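Local coordinates for protein beta-Lactamase/D-Alanine Carboxypeptidase (Pseudomonas syringae pv. tomato, PDB 5EVI) that probably hydrolyses beta-lactam antibiotics to substituted beta-amino acids, as a class C beta-lactamase of the serine-dependent family, at residues Thr74-Thr79 with Gln253-Asp258; Asp258-Tyr263 with Leu273-Tyr278; Thr319-Gly324 with Tyr347-Arg352. All coordinates share one frame; numbering follows the deposited sequence. Where two conformers were deposited one is given.

Contact 1 (Thr74-Thr79 with Gln253-Asp258)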
ATOM      1  N   THR D  74       1.048  -4.199  -5.833  1.00 17.67           N
ATOM      2  CA  THR D  74       2.159  -5.024  -6.305  1.00 17.97           C
ATOM      3  C   THR D  74       2.109  -6.403  -5.650  1.00 17.84           C
ATOM      4  O   THR D  74       2.302  -7.411  -6.333  1.00 17.68           O
ATOM      5  CB  THR D  74       3.519  -4.376  -6.022  1.00 18.16           C
ATOM      6  OG1 THR D  74       3.678  -3.249  -6.886  1.00 19.86           O
ATOM      7  CG2 THR D  74       4.662  -5.336  -6.274  1.00 18.54           C
ATOM      8  N   ALA D  75       1.897  -6.430  -4.330  1.00 17.83           N
ATOM      9  CA  ALA D  75       1.814  -7.677  -3.585  1.00 17.61           C
ATOM     10  C   ALA D  75       0.638  -8.537  -4.048  1.00 17.51           C
ATOM     11  O   ALA D  75       0.779  -9.735  -4.222  1.00 17.04           O
ATOM     12  CB  ALA D  75       1.745  -7.398  -2.088  1.00 17.73           C
ATOM     13  N   THR D  76      -0.510  -7.918  -4.288  1.00 18.17           N
ATOM     14  CA  THR D  76      -1.643  -8.631  -4.861  1.00 18.26           C
ATOM     15  C   THR D  76      -1.293  -9.190  -6.249  1.00 18.95           C
ATOM     16  O   THR D  76      -1.613 -10.344  -6.547  1.00 18.77           O
ATOM     17  CB  THR D  76      -2.898  -7.762  -4.884  1.00 18.44           C
ATOM     18  OG1 THR D  76      -3.041  -7.110  -3.604  1.00 17.75           O
ATOM     19  CG2 THR D  76      -4.122  -8.626  -5.196  1.00 18.26           C
ATOM     20  N   LEU D  77      -0.557  -8.422  -7.055  1.00 19.77           N
ATOM     21  CA  LEU D  77      -0.116  -8.912  -8.384  1.00 19.99           C
ATOM     22  C   LEU D  77       0.713 -10.186  -8.225  1.00 20.40           C
ATOM     23  O   LEU D  77       0.453 -11.187  -8.892  1.00 20.27           O
ATOM     24  CB  LEU D  77       0.702  -7.850  -9.123  1.00 20.16           C
ATOM     25  CG  LEU D  77       0.904  -8.050 -10.628  1.00 20.34           C
ATOM     26  CD1 LEU D  77      -0.345  -7.608 -11.383  1.00 20.43           C
ATOM     27  CD2 LEU D  77       2.127  -7.279 -11.115  1.00 19.95           C
ATOM     28  N   ALA D  78       1.691 -10.157  -7.323  1.00 21.33           N
ATOM     29  CA  ALA D  78       2.530 -11.344  -7.066  1.00 22.37           C
ATOM     30  C   ALA D  78       1.731 -12.554  -6.529  1.00 22.81           C
ATOM     31  O   ALA D  78       1.940 -13.695  -6.979  1.00 22.37           O
ATOM     32  CB  ALA D  78       3.655 -10.989  -6.119  1.00 22.56           C
ATOM     33  N   THR D  79       0.805 -12.320  -5.593  1.00 23.27           N
ATOM     34  CA  THR D  79      -0.012 -13.429  -5.069  1.00 24.38           C
ATOM     35  C   THR D  79      -1.081 -13.901  -6.066  1.00 26.24           C
ATOM     36  O   THR D  79      -1.568 -15.024  -5.954  1.00 25.21           O
ATOM     37  CB  THR D  79      -0.706 -13.097  -3.731  1.00 24.16           C
ATOM     38  OG1 THR D  79      -1.642 -12.035  -3.921  1.00 23.73           O
ATOM     39  CG2 THR D  79       0.324 -12.739  -2.652  1.00 23.67           C
ATOM     40  N   GLN D 253      -9.718 -14.269  -5.516  1.00 25.42           N
ATOM     41  CA  GLN D 253     -10.060 -14.405  -4.088  1.00 25.33           C
ATOM     42  C   GLN D 253      -8.860 -14.834  -3.267  1.00 23.67           C
ATOM     43  O   GLN D 253      -8.508 -14.197  -2.292  1.00 22.45           O
ATOM     44  CB  GLN D 253     -11.191 -15.430  -3.874  1.00 26.92           C
ATOM     45  CG  GLN D 253     -12.575 -14.936  -4.266  1.00 28.50           C
ATOM     46  CD  GLN D 253     -13.286 -14.157  -3.168  1.00 29.85           C
ATOM     47  OE1 GLN D 253     -13.922 -13.133  -3.426  1.00 29.17           O
ATOM     48  NE2 GLN D 253     -13.186 -14.650  -1.928  1.00 30.64           N
ATOM     49  N   ARG D 254      -8.235 -15.933  -3.661  1.00 22.13           N
ATOM     50  CA  ARG D 254      -7.012 -16.394  -2.994  1.00 21.71           C
ATOM     51  C   ARG D 254      -5.914 -15.323  -2.976  1.00 20.34           C
ATOM     52  O   ARG D 254      -5.230 -15.170  -1.958  1.00 19.27           O
ATOM     53  CB  ARG D 254      -6.490 -17.649  -3.672  1.00 22.18           C
ATOM     54  CG  ARG D 254      -5.286 -18.222  -2.985  1.00 22.22           C
ATOM     55  CD  ARG D 254      -4.496 -19.149  -3.866  1.00 22.53           C
ATOM     56  NE  ARG D 254      -3.172 -19.375  -3.300  1.00 22.55           N
ATOM     57  CZ  ARG D 254      -2.328 -20.306  -3.719  1.00 22.11           C
ATOM     58  NH1 ARG D 254      -1.154 -20.417  -3.126  1.00 22.88           N
ATOM     59  NH2 ARG D 254      -2.657 -21.145  -4.702  1.00 21.60           N
ATOM     60  N   ALA D 255      -5.744 -14.625  -4.109  1.00 19.89           N
ATOM     61  CA  ALA D 255      -4.755 -13.523  -4.241  1.00 19.78           C
ATOM     62  C   ALA D 255      -4.944 -12.444  -3.209  1.00 19.77           C
ATOM     63  O   ALA D 255      -3.978 -12.032  -2.574  1.00 19.45           O
ATOM     64  CB  ALA D 255      -4.779 -12.908  -5.635  1.00 20.28           C
ATOM     65  N   LEU D 256      -6.171 -11.961  -3.039  1.00 19.46           N
ATOM     66  CA  LEU D 256      -6.424 -10.932  -2.025  1.00 19.67           C
ATOM     67  C   LEU D 256      -6.109 -11.441  -0.609  1.00 19.68           C
ATOM     68  O   LEU D 256      -5.500 -10.728   0.175  1.00 20.73           O
ATOM     69  CB  LEU D 256      -7.876 -10.444  -2.089  1.00 19.96           C
ATOM     70  CG  LEU D 256      -8.310  -9.785  -3.409  1.00 19.98           C
ATOM     71  CD1 LEU D 256      -9.800 -10.010  -3.654  1.00 19.95           C
ATOM     72  CD2 LEU D 256      -7.955  -8.309  -3.458  1.00 20.22           C
ATOM     73  N   SER D 257      -6.527 -12.672  -0.299  1.00 19.88           N
ATOM     74  CA  SER D 257      -6.378 -13.243   1.043  1.00 19.68           C
ATOM     75  C   SER D 257      -4.905 -13.509   1.393  1.00 19.13           C
ATOM     76  O   SER D 257      -4.450 -13.218   2.519  1.00 18.83           O
ATOM     77  CB  SER D 257      -7.186 -14.539   1.135  1.00 20.29           C
ATOM     78  OG  SER D 257      -7.116 -15.084   2.431  1.00 21.27           O
ATOM     79  N   ASP D 258      -4.151 -14.037   0.424  1.00 18.66           N
ATOM     80  CA  ASP D 258      -2.736 -14.411   0.676  1.00 18.12           C
ATOM     81  C   ASP D 258      -1.800 -13.219   0.968  1.00 17.65           C
ATOM     82  O   ASP D 258      -0.785 -13.384   1.668  1.00 16.10           O
ATOM     83  CB  ASP D 258      -2.159 -15.290  -0.456  1.00 18.67           C
ATOM     84  CG  ASP D 258      -2.851 -16.671  -0.559  1.00 19.72           C
ATOM     85  OD1 ASP D 258      -3.650 -17.004   0.353  1.00 20.30           O
ATOM     86  OD2 ASP D 258      -2.605 -17.417  -1.556  1.00 19.59           O
TER
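Thr79 on helix 70-83 meets Ala255 on helix 250-258 in a helix-helix packing contact of the class C beta-lactamase fold. The short axes come within 8.2 Å and their N-to-C directions differ by 128°, a steep crossing that confines close contact to a few residues. Packing is tightest at Thr79, whose CA is 4.8 Å from the CA of Ala255. The small methyl of Ala255 permits this approach: its CB sits 3.7 Å from Thr79 OG1, and Thr76 CG2 borders the same methyl more loosely. Farther along, Thr76 CG2 touches Leu256 CD2 at 4.2 Å, and Phe238 of helix 232-243 packs on both side chains, so this flank is buried and apolar. The polar end of Thr76 turns back to its own helix, where OG1 is hydrogen-bonded to Thr72 O.

The other flank is looser and opens toward solvent at Asp258 and Arg254. Thr79 CG2 and Asp258 CB are just in contact at 4.2 Å, while the carboxylate forms a salt bridge within its own helix: the guanidinium of exposed Arg254 presents NE to Asp258 OD2 at 2.7 Å, with the carboxylate carbon in its plane. Between the two flanks, a Thr79 chi1 of 64° aims the hydroxyl across the interface. It donates a hydrogen bond to a helical carbonyl from well off the C=O direction, with Thr79 OG1 2.7 Å from Ala255 O.

Contact 2 (Asp258-Tyr263 with Leu273-Tyr278)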
ATOM      1  N   ASP D 258      -4.151 -14.037   0.424  1.00 18.66           N
ATOM      2  CA  ASP D 258      -2.736 -14.411   0.676  1.00 18.12           C
ATOM      3  C   ASP D 258      -1.800 -13.219   0.968  1.00 17.65           C
ATOM      4  O   ASP D 258      -0.785 -13.384   1.668  1.00 16.10           O
ATOM      5  CB  ASP D 258      -2.159 -15.290  -0.456  1.00 18.67           C
ATOM      6  CG  ASP D 258      -2.851 -16.671  -0.559  1.00 19.72           C
ATOM      7  OD1 ASP D 258      -3.650 -17.004   0.353  1.00 20.30           O
ATOM      8  OD2 ASP D 258      -2.605 -17.417  -1.556  1.00 19.59           O
ATOM      9  N   THR D 259      -2.132 -12.026   0.473  1.00 17.26           N
ATOM     10  CA  THR D 259      -1.373 -10.824   0.848  1.00 16.96           C
ATOM     11  C   THR D 259      -1.494 -10.489   2.345  1.00 17.18           C
ATOM     12  O   THR D 259      -0.590  -9.887   2.870  1.00 16.73           O
ATOM     13  CB  THR D 259      -1.722  -9.564   0.021  1.00 16.68           C
ATOM     14  OG1 THR D 259      -3.088  -9.178   0.257  1.00 16.92           O
ATOM     15  CG2 THR D 259      -1.480  -9.792  -1.489  1.00 16.47           C
ATOM     16  N   ARG D 260      -2.586 -10.882   3.013  1.00 17.66           N
ATOM     17  CA  ARG D 260      -2.778 -10.641   4.482  1.00 19.12           C
ATOM     18  C   ARG D 260      -2.339 -11.810   5.371  1.00 19.78           C
ATOM     19  O   ARG D 260      -2.722 -11.907   6.530  1.00 19.74           O
ATOM     20  CB  ARG D 260      -4.216 -10.209   4.798  1.00 20.44           C
ATOM     21  CG  ARG D 260      -4.713  -9.016   3.983  1.00 21.57           C
ATOM     22  CD  ARG D 260      -6.181  -8.640   4.238  1.00 22.88           C
ATOM     23  NE  ARG D 260      -7.090  -9.772   4.438  1.00 23.45           N
ATOM     24  CZ  ARG D 260      -7.791 -10.411   3.503  1.00 24.71           C
ATOM     25  NH1 ARG D 260      -7.739 -10.068   2.202  1.00 24.62           N
ATOM     26  NH2 ARG D 260      -8.562 -11.440   3.874  1.00 25.39           N
ATOM     27  N   ILE D 261      -1.562 -12.730   4.797  1.00 20.42           N
ATOM     28  CA  ILE D 261      -0.785 -13.701   5.571  1.00 20.93           C
ATOM     29  C   ILE D 261       0.359 -13.022   6.361  1.00 21.15           C
ATOM     30  O   ILE D 261       1.173 -12.286   5.804  1.00 20.88           O
ATOM     31  CB  ILE D 261      -0.264 -14.824   4.647  1.00 21.36           C
ATOM     32  CG1 ILE D 261      -1.447 -15.681   4.170  1.00 21.66           C
ATOM     33  CG2 ILE D 261       0.800 -15.691   5.327  1.00 21.48           C
ATOM     34  CD1 ILE D 261      -1.083 -16.636   3.040  1.00 21.59           C
ATOM     35  N   GLY D 262       0.436 -13.346   7.652  1.00 21.10           N
ATOM     36  CA  GLY D 262       1.415 -12.760   8.554  1.00 21.04           C
ATOM     37  C   GLY D 262       2.683 -13.584   8.585  1.00 21.15           C
ATOM     38  O   GLY D 262       2.667 -14.762   9.002  1.00 22.29           O
ATOM     39  N   TYR D 263       3.784 -12.972   8.173  1.00 20.59           N
ATOM     40  CA  TYR D 263       5.067 -13.693   8.065  1.00 20.87           C
ATOM     41  C   TYR D 263       6.004 -13.408   9.238  1.00 21.04           C
ATOM     42  O   TYR D 263       6.738 -14.296   9.656  1.00 20.75           O
ATOM     43  CB  TYR D 263       5.753 -13.327   6.762  1.00 20.54           C
ATOM     44  CG  TYR D 263       5.128 -13.866   5.513  1.00 20.70           C
ATOM     45  CD1 TYR D 263       5.399 -15.162   5.078  1.00 21.09           C
ATOM     46  CD2 TYR D 263       4.305 -13.059   4.714  1.00 20.96           C
ATOM     47  CE1 TYR D 263       4.841 -15.650   3.901  1.00 21.19           C
ATOM     48  CE2 TYR D 263       3.751 -13.527   3.534  1.00 21.11           C
ATOM     49  CZ  TYR D 263       4.013 -14.824   3.134  1.00 21.44           C
ATOM     50  OH  TYR D 263       3.488 -15.308   1.976  1.00 19.85           O
ATOM     51  N   LEU D 273       2.415  -9.388   3.404  1.00 17.67           N
ATOM     52  CA  LEU D 273       3.008  -9.034   2.118  1.00 17.77           C
ATOM     53  C   LEU D 273       2.561  -7.617   1.757  1.00 17.87           C
ATOM     54  O   LEU D 273       1.429  -7.393   1.312  1.00 17.58           O
ATOM     55  CB  LEU D 273       2.634 -10.053   1.036  1.00 18.05           C
ATOM     56  CG  LEU D 273       3.727 -10.210  -0.018  1.00 18.30           C
ATOM     57  CD1 LEU D 273       4.905 -10.990   0.536  1.00 17.94           C
ATOM     58  CD2 LEU D 273       3.210 -10.864  -1.283  1.00 18.32           C
ATOM     59  N   ALA D 274       3.443  -6.666   2.037  1.00 18.68           N
ATOM     60  CA  ALA D 274       3.182  -5.220   1.958  1.00 18.65           C
ATOM     61  C   ALA D 274       2.204  -4.709   3.056  1.00 18.73           C
ATOM     62  O   ALA D 274       2.527  -3.746   3.757  1.00 19.86           O
ATOM     63  CB  ALA D 274       2.757  -4.795   0.553  1.00 18.82           C
ATOM     64  N   TRP D 275       1.036  -5.337   3.228  1.00 18.66           N
ATOM     65  CA  TRP D 275       0.167  -5.001   4.364  1.00 18.33           C
ATOM     66  C   TRP D 275       0.880  -5.184   5.723  1.00 18.65           C
ATOM     67  O   TRP D 275       1.806  -5.992   5.864  1.00 18.19           O
ATOM     68  CB  TRP D 275      -1.129  -5.819   4.366  1.00 18.64           C
ATOM     69  CG  TRP D 275      -2.050  -5.609   3.215  1.00 18.21           C
ATOM     70  CD1 TRP D 275      -2.323  -6.492   2.209  1.00 18.73           C
ATOM     71  CD2 TRP D 275      -2.868  -4.469   2.974  1.00 18.26           C
ATOM     72  NE1 TRP D 275      -3.255  -5.959   1.346  1.00 18.73           N
ATOM     73  CE2 TRP D 275      -3.612  -4.722   1.801  1.00 18.02           C
ATOM     74  CE3 TRP D 275      -3.062  -3.254   3.650  1.00 18.31           C
ATOM     75  CZ2 TRP D 275      -4.532  -3.804   1.284  1.00 17.98           C
ATOM     76  CZ3 TRP D 275      -3.974  -2.343   3.125  1.00 17.60           C
ATOM     77  CH2 TRP D 275      -4.672  -2.614   1.947  1.00 17.91           C
ATOM     78  N   GLU D 276       0.452  -4.382   6.692  1.00 18.80           N
ATOM     79  CA  GLU D 276       0.861  -4.467   8.085  1.00 19.08           C
ATOM     80  C   GLU D 276      -0.392  -4.584   8.927  1.00 19.26           C
ATOM     81  O   GLU D 276      -1.410  -3.947   8.601  1.00 17.71           O
ATOM     82  CB  GLU D 276       1.652  -3.205   8.460  1.00 20.27           C
ATOM     83  CG  GLU D 276       2.849  -3.011   7.536  1.00 21.17           C
ATOM     84  CD  GLU D 276       3.758  -1.848   7.885  1.00 22.50           C
ATOM     85  OE1 GLU D 276       3.529  -1.132   8.893  1.00 24.20           O
ATOM     86  OE2 GLU D 276       4.719  -1.643   7.111  1.00 22.23           O
ATOM     87  N   GLN D 277      -0.346  -5.392   9.996  1.00 18.91           N
ATOM     88  CA  GLN D 277      -1.547  -5.599  10.830  1.00 19.13           C
ATOM     89  C   GLN D 277      -1.257  -5.711  12.310  1.00 19.52           C
ATOM     90  O   GLN D 277      -0.120  -5.943  12.729  1.00 18.14           O
ATOM     91  CB  GLN D 277      -2.338  -6.842  10.373  1.00 19.41           C
ATOM     92  CG  GLN D 277      -1.693  -8.172  10.743  1.00 19.88           C
ATOM     93  CD  GLN D 277      -2.409  -9.406  10.207  1.00 19.98           C
ATOM     94  OE1 GLN D 277      -2.589 -10.414  10.935  1.00 20.68           O
ATOM     95  NE2 GLN D 277      -2.761  -9.377   8.947  1.00 19.57           N
ATOM     96  N   TYR D 278      -2.321  -5.582  13.094  1.00 20.47           N
ATOM     97  CA  TYR D 278      -2.242  -5.574  14.551  1.00 20.94           C
ATOM     98  C   TYR D 278      -3.368  -6.453  15.093  1.00 22.15           C
ATOM     99  O   TYR D 278      -4.529  -6.278  14.711  1.00 21.58           O
ATOM    100  CB  TYR D 278      -2.358  -4.145  15.097  1.00 21.01           C
ATOM    101  CG  TYR D 278      -1.322  -3.211  14.513  1.00 20.92           C
ATOM    102  CD1 TYR D 278      -0.112  -3.002  15.154  1.00 21.01           C
ATOM    103  CD2 TYR D 278      -1.540  -2.553  13.289  1.00 21.02           C
ATOM    104  CE1 TYR D 278       0.856  -2.166  14.620  1.00 21.50           C
ATOM    105  CE2 TYR D 278      -0.572  -1.727  12.736  1.00 20.98           C
ATOM    106  CZ  TYR D 278       0.628  -1.532  13.405  1.00 21.86           C
ATOM    107  OH  TYR D 278       1.612  -0.719  12.878  1.00 22.70           O
TER
HETATM  108  O   HOH W   1      -4.507  -7.113  -1.140  1.00 21.13           O
HETATM  109  O   HOH W   2      -4.923 -10.786   8.120  1.00 20.17           O
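Thr259 and Leu273 bring the two backbones together, their CA atoms 4.9 Å apart, through a hydrogen bond from Leu273 N to Thr259 O of 3.1 Å and 144° at the hydrogen; the acceptor belongs to a type I turn, Asp258 to Ile261, that leads from helix 250-258 into strand 262-266 of the antiparallel sheet. The contact thus joins this turn to the loop running into strand 276-278. Beyond this pair the segments diverge, and side chains and water span the widening gap.

Trp275 turns the CD1-NE1 edge of its indole toward Thr259, and the threonine hydroxyl lies near the ring plane. Water 1 joins the two: it donates to Thr259 OG1 at 2.9 Å and accepts from Trp275 NE1 at 3.0 Å. The same threonine oxygen is also hydrogen-bonded to Leu256 O in the preceding helix. The indole also meets Phe331 edge-to-face and touches Thr72 of helix 70-83. Arg260 runs alongside the indole, pointing the same way, with CG 3.9 Å from Trp275 CD1. Its guanidinium is inclined 68° to the ring instead of stacking on it; the chain bends at chi3, and NH1 is hydrogen-bonded to Asn242 OD1.

Gln277 spans the far end. Its chi1 of 74° and extended chain bring the amide up to the turn, where direct bonding from NE2 to Arg260 O is weak at 3.5 Å. Water 2 makes the closer link, accepting from Gln277 NE2 at 2.7 Å while donating to Arg260 O. On the apolar side, Leu273 CD1 rests obliquely against Tyr263 CE2 at 4.1 Å.

Two bridging waters thus do much of the polar pairing here, each accepting a hydrogen bond from an N-H of the 273-278 segment and donating one to an oxygen of the turn, which satisfies the buried indole N-H.

Contact 3 (Thr319-Gly324 with Tyr347-Arg352). With SO4 (sulfate ion), chain P.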
ATOM      1  N   THR D 319       0.046   2.902   5.340  1.00 18.16           N
ATOM      2  CA  THR D 319       0.280   4.304   5.067  1.00 19.20           C
ATOM      3  C   THR D 319       0.898   4.438   3.679  1.00 19.44           C
ATOM      4  O   THR D 319       1.520   3.503   3.156  1.00 18.41           O
ATOM      5  CB  THR D 319       1.201   4.970   6.105  1.00 19.46           C
ATOM      6  OG1 THR D 319       2.417   4.220   6.256  1.00 20.21           O
ATOM      7  CG2 THR D 319       0.533   5.067   7.441  1.00 19.64           C
ATOM      8  N   GLY D 320       0.709   5.603   3.076  1.00 19.52           N
ATOM      9  CA  GLY D 320       1.406   5.937   1.839  1.00 20.14           C
ATOM     10  C   GLY D 320       1.593   7.436   1.659  1.00 21.04           C
ATOM     11  O   GLY D 320       0.636   8.211   1.802  1.00 21.79           O
ATOM     12  N   SER D 321       2.817   7.836   1.337  1.00 21.64           N
ATOM     13  CA  SER D 321       3.171   9.227   1.126  1.00 22.37           C
ATOM     14  C   SER D 321       3.943   9.459  -0.181  1.00 22.88           C
ATOM     15  O   SER D 321       4.651   8.585  -0.676  1.00 22.17           O
ATOM     16  CB  SER D 321       4.030   9.726   2.291  1.00 22.94           C
ATOM     17  OG  SER D 321       3.310   9.656   3.501  1.00 22.92           O
ATOM     18  N   THR D 322       3.757  10.646  -0.742  1.00 23.33           N
ATOM     19  CA  THR D 322       4.652  11.198  -1.747  1.00 23.52           C
ATOM     20  C   THR D 322       5.075  12.579  -1.208  1.00 23.50           C
ATOM     21  O   THR D 322       4.824  12.897  -0.025  1.00 23.74           O
ATOM     22  CB  THR D 322       3.992  11.254  -3.151  1.00 24.16           C
ATOM     23  OG1 THR D 322       2.809  12.066  -3.121  1.00 24.77           O
ATOM     24  CG2 THR D 322       3.623   9.851  -3.650  1.00 24.55           C
ATOM     25  N   ASN D 323       5.735  13.361  -2.064  0.82 23.38           N
ATOM     26  CA  ASN D 323       6.101  14.747  -1.752  0.82 23.22           C
ATOM     27  C   ASN D 323       4.896  15.665  -1.516  0.82 22.42           C
ATOM     28  O   ASN D 323       4.961  16.557  -0.674  0.82 21.17           O
ATOM     29  CB  ASN D 323       7.098  15.371  -2.774  0.82 23.96           C
ATOM     30  CG  ASN D 323       6.926  14.884  -4.226  0.82 24.43           C
ATOM     31  OD1 ASN D 323       6.133  13.995  -4.540  0.82 24.88           O
ATOM     32  ND2 ASN D 323       7.723  15.457  -5.117  0.82 25.07           N
ATOM     33  N   GLY D 324       3.808  15.410  -2.236  1.00 21.48           N
ATOM     34  CA  GLY D 324       2.602  16.236  -2.186  1.00 21.45           C
ATOM     35  C   GLY D 324       1.404  15.639  -1.477  1.00 21.15           C
ATOM     36  O   GLY D 324       0.531  16.397  -1.060  1.00 20.88           O
ATOM     37  N   TYR D 347       1.062  14.859   5.486  1.00 23.34           N
ATOM     38  CA  TYR D 347       0.947  15.229   6.904  1.00 23.03           C
ATOM     39  C   TYR D 347       1.259  14.001   7.786  1.00 23.02           C
ATOM     40  O   TYR D 347       1.051  12.870   7.349  1.00 22.16           O
ATOM     41  CB  TYR D 347      -0.440  15.828   7.228  1.00 23.56           C
ATOM     42  CG  TYR D 347      -1.617  14.854   7.180  1.00 22.85           C
ATOM     43  CD1 TYR D 347      -2.274  14.459   8.355  1.00 22.62           C
ATOM     44  CD2 TYR D 347      -2.085  14.338   5.968  1.00 22.94           C
ATOM     45  CE1 TYR D 347      -3.346  13.586   8.316  1.00 21.92           C
ATOM     46  CE2 TYR D 347      -3.144  13.456   5.919  1.00 22.30           C
ATOM     47  CZ  TYR D 347      -3.778  13.079   7.088  1.00 22.00           C
ATOM     48  OH  TYR D 347      -4.818  12.182   7.018  1.00 20.01           O
ATOM     49  N   PRO D 348       1.725  14.223   9.034  1.00 23.62           N
ATOM     50  CA  PRO D 348       2.322  13.145   9.842  1.00 23.53           C
ATOM     51  C   PRO D 348       1.458  11.873   9.937  1.00 23.08           C
ATOM     52  O   PRO D 348       0.243  11.967  10.060  1.00 20.85           O
ATOM     53  CB  PRO D 348       2.512  13.797  11.216  1.00 23.76           C
ATOM     54  CG  PRO D 348       2.604  15.267  10.919  1.00 24.11           C
ATOM     55  CD  PRO D 348       1.641  15.484   9.801  1.00 23.69           C
ATOM     56  N   ASN D 349       2.100  10.705   9.853  1.00 24.22           N
ATOM     57  CA  ASN D 349       1.430   9.394   9.997  1.00 25.15           C
ATOM     58  C   ASN D 349       0.519   9.284  11.219  1.00 26.10           C
ATOM     59  O   ASN D 349      -0.489   8.577  11.164  1.00 26.49           O
ATOM     60  CB  ASN D 349       2.464   8.240  10.111  1.00 25.81           C
ATOM     61  CG  ASN D 349       3.021   7.786   8.770  1.00 26.57           C
ATOM     62  OD1 ASN D 349       3.805   6.819   8.707  1.00 26.23           O
ATOM     63  ND2 ASN D 349       2.637   8.465   7.694  1.00 26.66           N
ATOM     64  N   GLU D 350       0.889   9.960  12.313  1.00 26.19           N
ATOM     65  CA  GLU D 350       0.169   9.848  13.587  1.00 26.24           C
ATOM     66  C   GLU D 350      -1.213  10.494  13.490  1.00 25.41           C
ATOM     67  O   GLU D 350      -2.188   9.960  14.024  1.00 25.48           O
ATOM     68  CB  GLU D 350       0.959  10.478  14.744  1.00 27.60           C
ATOM     69  CG  GLU D 350       2.206   9.701  15.180  1.00 29.27           C
ATOM     70  CD  GLU D 350       3.374   9.790  14.197  1.00 30.71           C
ATOM     71  OE1 GLU D 350       3.349  10.681  13.301  1.00 31.81           O
ATOM     72  OE2 GLU D 350       4.313   8.962  14.319  1.00 31.35           O
ATOM     73  N   GLU D 351      -1.292  11.626  12.791  1.00 24.07           N
ATOM     74  CA  GLU D 351      -2.578  12.303  12.561  1.00 23.06           C
ATOM     75  C   GLU D 351      -3.534  11.474  11.690  1.00 20.98           C
ATOM     76  O   GLU D 351      -4.752  11.567  11.840  1.00 20.92           O
ATOM     77  CB  GLU D 351      -2.374  13.694  11.943  1.00 23.69           C
ATOM     78  CG  GLU D 351      -1.923  14.785  12.910  1.00 24.49           C
ATOM     79  CD  GLU D 351      -2.987  15.168  13.934  1.00 25.14           C
ATOM     80  OE1 GLU D 351      -3.068  14.490  14.985  1.00 25.27           O
ATOM     81  OE2 GLU D 351      -3.743  16.140  13.697  1.00 24.92           O
ATOM     82  N   ARG D 352      -2.977  10.682  10.780  1.00 19.42           N
ATOM     83  CA  ARG D 352      -3.771   9.842   9.864  1.00 18.89           C
ATOM     84  C   ARG D 352      -4.431   8.717  10.620  1.00 18.45           C
ATOM     85  O   ARG D 352      -5.627   8.461  10.506  1.00 18.56           O
ATOM     86  CB  ARG D 352      -2.886   9.241   8.761  1.00 18.31           C
ATOM     87  CG  ARG D 352      -2.064  10.267   8.006  1.00 18.22           C
ATOM     88  CD  ARG D 352      -1.331   9.678   6.831  1.00 18.00           C
ATOM     89  NE  ARG D 352      -0.270  10.585   6.387  1.00 17.89           N
ATOM     90  CZ  ARG D 352       0.530  10.350   5.361  1.00 17.54           C
ATOM     91  NH1 ARG D 352       0.356   9.253   4.624  1.00 18.01           N
ATOM     92  NH2 ARG D 352       1.489  11.223   5.059  1.00 17.77           N
TER
HETATM   93  S   SO4 P 402       5.215   5.038   4.035  1.00 35.28           S
HETATM   94  O1  SO4 P 402       6.116   5.566   5.081  1.00 34.84           O
HETATM   95  O2  SO4 P 402       4.817   3.650   4.365  1.00 34.41           O
HETATM   96  O3  SO4 P 402       5.960   5.029   2.763  1.00 36.81           O
HETATM   97  O4  SO4 P 402       3.990   5.860   3.915  1.00 35.68           O
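Arg352, in the first turn of the C-terminal helix 349-363, extends its guanidinium edge-on to Gly320 and Ser321 at the end of strand 315-321. Thr319 and Gly320 belong to what is probably the KTG motif of the serine beta-lactamase fold, so this contact backs the strand that typically borders the active site in this family.

Within these segments the guanidinium is held by the carbonyls of Tyr347 and Gly320 and the hydroxyl of Ser321. On one side it grips Tyr347 O side-on with two nitrogens, NE at 2.8 Å and NH2 at 2.9 Å from that oxygen. The NE bond runs nearly straight out from the carbonyl, with a C=O...N angle of 162°, and the oxygen stays close to the guanidinium plane. This double hold fixes the rotation of the flat group, leaving its far edge to the strand. There Arg352 NH2 donates to Ser321 OG at 2.9 Å, the hydroxyl standing 20° out of plane. Weaker bonds run from NH1 to Gly320 O and to Ser321 OG; NH1 is also hydrogen-bonded to Gly327 O on the adjoining strand.

The Asn349 side chain points end-on at one face of the guanidinium, with one end of its amide over the centre. It meets Thr319 at about a right angle, with Asn349 CG 3.9 Å from Thr319 CG2, a van der Waals contact. The threonine methyl thus faces the helix, while a chi1 of 52° sends the hydroxyl elsewhere, to a sulfate probably taken from the crystallisation liquor. That ion, also hydrogen-bonded to Ser68 OG, accepts from Thr319 OG1 through its O2 at 3.1 Å.

Contact 1 is a buried contact, joining two helices through methyl packing and one hydroxyl-to-carbonyl bond; contacts 2 and 3 are partly buried and more polar. Contacts 1 and 2 are continuous: they share Asp258, and Thr259 CG2 of contact 2 packs 3.3 Å from Thr79 OG1 of contact 1. Contact 3 touches neither, its centre lying about 25 Å from that of contact 1, on the opposite side of the chain's centre, and about 20 Å from that of contact 2. The sheet still relates the latter two, since strands 276-278 and 315-321 are neighbours. Water mediates much of contact 2, whereas contact 3 relies on direct arginine bonds beside a bound anion.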